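Local coordinates for fiber protein 2 (Fowl adenovirus 1, PDB 2VTW) that forms the short fibre spikes of the virion, whose trimeric C-terminal head domain probably attaches the virus to a receptor on the host cell, at residues A[134-147]-A[182-194]. Residues are numbered along the deposited sequence; the frame is centred on the assembly and turned at random.
With SO4 (sulfate ion), chain N.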
loop_
_atom_site.group_PDB
_atom_site.type_symbol
_atom_site.label_atom_id
_atom_site.label_comp_id
_atom_site.label_asym_id
_atom_site.label_seq_id
_atom_site.Cartn_x
_atom_site.Cartn_y
_atom_site.Cartn_z
ATOM N N TYR A 134 -3.058 -2.093 -11.011
ATOM C CA TYR A 134 -3.515 -0.777 -11.483
ATOM C C TYR A 134 -4.294 -0.900 -12.776
ATOM O O TYR A 134 -4.112 -1.832 -13.558
ATOM C CB TYR A 134 -2.333 0.202 -11.739
ATOM C CG TYR A 134 -1.537 0.455 -10.524
ATOM C CD1 TYR A 134 -1.691 1.617 -9.779
ATOM C CD2 TYR A 134 -0.628 -0.495 -10.095
ATOM C CE1 TYR A 134 -0.947 1.808 -8.616
ATOM C CE2 TYR A 134 0.101 -0.317 -8.959
ATOM C CZ TYR A 134 -0.071 0.825 -8.220
ATOM O OH TYR A 134 0.701 0.935 -7.096
ATOM N N ARG A 135 -5.165 0.062 -12.985
ATOM C CA ARG A 135 -5.718 0.264 -14.306
ATOM C C ARG A 135 -5.198 1.594 -14.839
ATOM O O ARG A 135 -5.416 2.634 -14.229
ATOM C CB ARG A 135 -7.239 0.243 -14.290
ATOM C CG ARG A 135 -7.830 0.390 -15.683
ATOM C CD ARG A 135 -9.336 0.543 -15.665
ATOM N NE ARG A 135 -10.012 -0.745 -15.467
ATOM C CZ ARG A 135 -10.819 -1.061 -14.452
ATOM N NH1 ARG A 135 -11.115 -0.202 -13.504
ATOM N NH2 ARG A 135 -11.386 -2.271 -14.415
ATOM N N PRO A 136 -4.534 1.554 -16.002
ATOM C CA PRO A 136 -4.065 2.777 -16.634
ATOM C C PRO A 136 -5.115 3.435 -17.539
ATOM O O PRO A 136 -6.170 2.852 -17.813
ATOM C CB PRO A 136 -2.916 2.281 -17.495
ATOM C CG PRO A 136 -3.358 0.959 -17.944
ATOM C CD PRO A 136 -4.214 0.373 -16.829
ATOM N N ILE A 137 -4.764 4.616 -18.031
ATOM C CA ILE A 137 -5.565 5.398 -18.970
ATOM C C ILE A 137 -4.948 5.285 -20.389
ATOM O O ILE A 137 -3.721 5.405 -20.548
ATOM C CB ILE A 137 -5.551 6.876 -18.551
ATOM C CG1 ILE A 137 -6.770 7.228 -17.688
ATOM C CG2 ILE A 137 -5.573 7.772 -19.776
ATOM C CD1 ILE A 137 -7.886 7.907 -18.459
ATOM N N PHE A 138 -5.787 5.087 -21.407
ATOM C CA PHE A 138 -5.331 5.072 -22.799
ATOM C C PHE A 138 -5.862 6.234 -23.617
ATOM O O PHE A 138 -6.850 6.880 -23.262
ATOM C CB PHE A 138 -5.773 3.819 -23.547
ATOM C CG PHE A 138 -5.621 2.567 -22.778
ATOM C CD1 PHE A 138 -4.412 2.232 -22.228
ATOM C CD2 PHE A 138 -6.693 1.701 -22.627
ATOM C CE1 PHE A 138 -4.271 1.061 -21.498
ATOM C CE2 PHE A 138 -6.560 0.525 -21.893
ATOM C CZ PHE A 138 -5.350 0.208 -21.321
ATOM N N THR A 139 -5.165 6.468 -24.730
ATOM C CA THR A 139 -5.682 7.178 -25.899
ATOM C C THR A 139 -5.275 6.360 -27.145
ATOM O O THR A 139 -4.429 5.459 -27.075
ATOM C CB THR A 139 -5.176 8.652 -25.985
ATOM O OG1 THR A 139 -3.778 8.689 -26.317
ATOM C CG2 THR A 139 -5.434 9.417 -24.660
ATOM N N GLY A 140 -5.905 6.649 -28.279
ATOM C CA GLY A 140 -5.638 5.912 -29.515
ATOM C C GLY A 140 -6.193 4.505 -29.459
ATOM O O GLY A 140 -7.121 4.231 -28.712
ATOM N N SER A 141 -5.621 3.612 -30.253
ATOM C CA SER A 141 -6.018 2.209 -30.261
ATOM C C SER A 141 -5.251 1.348 -29.256
ATOM O O SER A 141 -5.555 0.168 -29.119
ATOM C CB SER A 141 -5.853 1.613 -31.669
ATOM O OG SER A 141 -4.507 1.701 -32.131
ATOM N N LEU A 142 -4.259 1.914 -28.569
ATOM C CA LEU A 142 -3.489 1.151 -27.551
ATOM C C LEU A 142 -4.409 0.723 -26.414
ATOM O O LEU A 142 -5.144 1.548 -25.882
ATOM C CB LEU A 142 -2.316 1.985 -26.988
ATOM C CG LEU A 142 -1.401 1.357 -25.918
ATOM C CD1 LEU A 142 -0.703 0.068 -26.392
ATOM C CD2 LEU A 142 -0.382 2.386 -25.459
ATOM N N ASN A 143 -4.378 -0.577 -26.089
ATOM C CA ASN A 143 -5.140 -1.159 -24.970
ATOM C C ASN A 143 -4.332 -2.275 -24.313
ATOM O O ASN A 143 -4.371 -3.437 -24.723
ATOM C CB ASN A 143 -6.528 -1.680 -25.423
ATOM C CG ASN A 143 -7.452 -2.033 -24.243
ATOM O OD1 ASN A 143 -7.003 -2.396 -23.147
ATOM N ND2 ASN A 143 -8.750 -1.920 -24.469
ATOM N N THR A 144 -3.595 -1.903 -23.274
ATOM C CA THR A 144 -2.797 -2.852 -22.477
ATOM C C THR A 144 -3.622 -3.682 -21.483
ATOM O O THR A 144 -3.112 -4.650 -20.895
ATOM C CB THR A 144 -1.748 -2.083 -21.626
ATOM O OG1 THR A 144 -2.421 -1.167 -20.751
ATOM C CG2 THR A 144 -0.758 -1.300 -22.531
ATOM N N GLY A 145 -4.882 -3.308 -21.285
ATOM C CA GLY A 145 -5.650 -3.831 -20.150
ATOM C C GLY A 145 -5.100 -3.266 -18.830
ATOM O O GLY A 145 -4.428 -2.237 -18.812
ATOM N N SER A 146 -5.419 -3.929 -17.721
ATOM C CA SER A 146 -4.836 -3.585 -16.414
ATOM C C SER A 146 -3.352 -3.992 -16.373
ATOM O O SER A 146 -2.914 -4.864 -17.105
ATOM C CB SER A 146 -5.604 -4.252 -15.256
ATOM O OG SER A 146 -6.815 -3.552 -15.006
ATOM N N ILE A 147 -2.609 -3.336 -15.490
ATOM C CA ILE A 147 -1.161 -3.506 -15.359
ATOM C C ILE A 147 -0.876 -3.732 -13.871
ATOM O O ILE A 147 -1.208 -2.905 -13.043
ATOM C CB ILE A 147 -0.381 -2.230 -15.847
ATOM C CG1 ILE A 147 -0.600 -1.974 -17.342
ATOM C CG2 ILE A 147 1.094 -2.364 -15.559
ATOM C CD1 ILE A 147 -0.026 -0.623 -17.843
ATOM N N THR A 182 2.137 -1.567 -35.155
ATOM C CA THR A 182 0.885 -1.204 -35.834
ATOM C C THR A 182 -0.140 -0.581 -34.875
ATOM O O THR A 182 -1.117 0.024 -35.326
ATOM C CB THR A 182 0.283 -2.407 -36.582
ATOM O OG1 THR A 182 -0.197 -3.384 -35.652
ATOM C CG2 THR A 182 1.343 -3.051 -37.480
ATOM N N VAL A 183 0.112 -0.696 -33.561
ATOM C CA VAL A 183 -0.764 -0.131 -32.519
ATOM C C VAL A 183 -0.251 1.218 -32.065
ATOM O O VAL A 183 0.922 1.355 -31.761
ATOM C CB VAL A 183 -0.833 -1.047 -31.292
ATOM C CG1 VAL A 183 -1.586 -0.360 -30.139
ATOM C CG2 VAL A 183 -1.479 -2.369 -31.666
ATOM N N ASN A 184 -1.134 2.207 -31.997
ATOM C CA ASN A 184 -0.728 3.570 -31.677
ATOM C C ASN A 184 -1.556 4.208 -30.577
ATOM O O ASN A 184 -2.682 3.787 -30.308
ATOM C CB ASN A 184 -0.807 4.425 -32.945
ATOM C CG ASN A 184 0.341 4.136 -33.907
ATOM O OD1 ASN A 184 0.142 3.571 -34.991
ATOM N ND2 ASN A 184 1.565 4.513 -33.498
ATOM N N GLY A 185 -0.997 5.247 -29.966
ATOM C CA GLY A 185 -1.665 5.971 -28.905
ATOM C C GLY A 185 -0.770 6.054 -27.692
ATOM O O GLY A 185 0.444 5.949 -27.807
ATOM N N THR A 186 -1.387 6.246 -26.526
ATOM C CA THR A 186 -0.674 6.448 -25.260
ATOM C C THR A 186 -1.268 5.596 -24.120
ATOM O O THR A 186 -2.435 5.194 -24.171
ATOM C CB THR A 186 -0.655 7.955 -24.816
ATOM O OG1 THR A 186 -1.916 8.334 -24.253
ATOM C CG2 THR A 186 -0.287 8.890 -25.992
ATOM N N VAL A 187 -0.419 5.318 -23.121
ATOM C CA VAL A 187 -0.802 4.635 -21.882
ATOM C C VAL A 187 -0.113 5.391 -20.754
ATOM O O VAL A 187 1.052 5.753 -20.868
ATOM C CB VAL A 187 -0.416 3.142 -21.877
ATOM C CG1 VAL A 187 1.089 2.968 -22.071
ATOM C CG2 VAL A 187 -0.906 2.448 -20.560
ATOM N N ALA A 188 -0.876 5.721 -19.722
ATOM C CA ALA A 188 -0.397 6.471 -18.583
ATOM C C ALA A 188 -0.885 5.761 -17.311
ATOM O O ALA A 188 -2.057 5.332 -17.220
ATOM C CB ALA A 188 -0.878 7.904 -18.626
ATOM N N ILE A 189 0.022 5.625 -16.349
ATOM C CA ILE A 189 -0.204 4.781 -15.180
ATOM C C ILE A 189 0.299 5.491 -13.957
ATOM O O ILE A 189 1.344 6.145 -13.998
ATOM C CB ILE A 189 0.505 3.416 -15.314
ATOM C CG1 ILE A 189 0.261 2.534 -14.079
ATOM C CG2 ILE A 189 1.989 3.621 -15.506
ATOM C CD1 ILE A 189 0.620 1.082 -14.275
ATOM N N GLY A 190 -0.468 5.358 -12.874
ATOM C CA GLY A 190 -0.072 5.833 -11.555
ATOM C C GLY A 190 -1.200 6.505 -10.806
ATOM O O GLY A 190 -2.327 6.582 -11.309
ATOM N N PRO A 191 -0.899 7.025 -9.606
ATOM C CA PRO A 191 0.425 6.934 -8.959
ATOM C C PRO A 191 0.709 5.526 -8.444
ATOM O O PRO A 191 -0.159 4.902 -7.827
ATOM C CB PRO A 191 0.334 7.931 -7.801
ATOM C CG PRO A 191 -1.126 8.079 -7.519
ATOM C CD PRO A 191 -1.872 7.751 -8.787
ATOM N N VAL A 192 1.888 5.003 -8.774
ATOM C CA VAL A 192 2.329 3.716 -8.269
ATOM C C VAL A 192 3.126 4.009 -7.015
ATOM O O VAL A 192 4.165 4.671 -7.110
ATOM C CB VAL A 192 3.191 3.005 -9.287
ATOM C CG1 VAL A 192 3.720 1.678 -8.716
ATOM C CG2 VAL A 192 2.401 2.787 -10.599
ATOM N N VAL A 193 2.647 3.562 -5.845
ATOM C CA VAL A 193 3.276 3.952 -4.586
ATOM C C VAL A 193 3.929 2.727 -3.978
ATOM O O VAL A 193 3.310 1.651 -3.871
ATOM C CB VAL A 193 2.326 4.672 -3.598
ATOM C CG1 VAL A 193 3.041 5.049 -2.341
ATOM C CG2 VAL A 193 1.692 5.929 -4.221
ATOM N N HIS A 194 5.214 2.878 -3.647
ATOM C CA HIS A 194 6.024 1.823 -3.053
ATOM C C HIS A 194 6.558 2.312 -1.741
ATOM O O HIS A 194 6.975 3.455 -1.650
ATOM C CB HIS A 194 7.206 1.501 -3.960
ATOM C CG HIS A 194 8.081 0.417 -3.436
ATOM N ND1 HIS A 194 9.382 0.641 -3.051
ATOM C CD2 HIS A 194 7.831 -0.891 -3.181
ATOM C CE1 HIS A 194 9.911 -0.491 -2.630
ATOM N NE2 HIS A 194 8.991 -1.434 -2.693
HETATM S S SO4 N . -13.045 -3.582 -17.391
HETATM O O1 SO4 N . -11.814 -3.980 -16.685
HETATM O O2 SO4 N . -12.763 -2.530 -18.372
HETATM O O3 SO4 N . -13.497 -4.727 -18.167
HETATM O O4 SO4 N . -14.113 -3.143 -16.487
HETATM O O HOH W 1 -0.151 2.646 -5.621
HETATM O O HOH W 2 -3.344 4.306 -13.006
HETATM O O HOH W 3 -2.916 7.900 -21.595
#
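Val192 lays its CG2 methyl over one face of the Tyr134 ring, 4.0 Å from the ring centroid and 14° off the normal, which meets the geometry of a CH-pi contact. With CG beside the backbone N (chi1 -60°), the tyrosine ring extends along strand 185-194 and brings CE1 to 3.3 Å from Pro191 O. At its edge, in plane, lies Ile147 O; a water bonds Pro191 O and Val193 N. The Phe138 ring takes Leu142 C and Asn143 CA over one face; Val187 CG2 meets its edge, 3.8 Å from Phe138 CE1, and Gly145 O lies at the edge too. Val187 CG2 also packs on Pro136 CB, while Leu142 CD2 reaches Val187 CB at 3.7 Å.

Strands 137-140 and 185-194 run antiparallel, at 174°. In the head-domain sheet the latter lies between 129-140 and 43-53, the second pairing marked by backbone bonds of Val187 with Val52 and Ile189 with Val50. Two hydrogen-bonded pairs define the register: Ile137 with Ala188, both bonds in the carbonyl planes, and Thr139 with Thr186, where the donors leave those planes. On the face shared by the two threonines, Thr139 OG1 and Thr186 OG1 are hydrogen-bonded at 2.8 Å, each hydroxyl set between its own backbone N and carbonyl carbon. A water joins Thr186 OG1 to Ile137 O. Gly140 and Gly185 then close to 4.0 Å between CA atoms, and Asn184 O receives weak bonds from Ser141 N, Ser141 OG and Leu142 N as the chain turns.

On the Arg135 side of Pro136 the strands part, and a water spans the gap from Arg135 O to Gly190 N. Tyr134 and Arg135 continue the sheet into the second subunit of the trimer, and a sulfate, probably from the crystallisation liquor, is held by Arg135 NH2 and by Arg127 of that subunit.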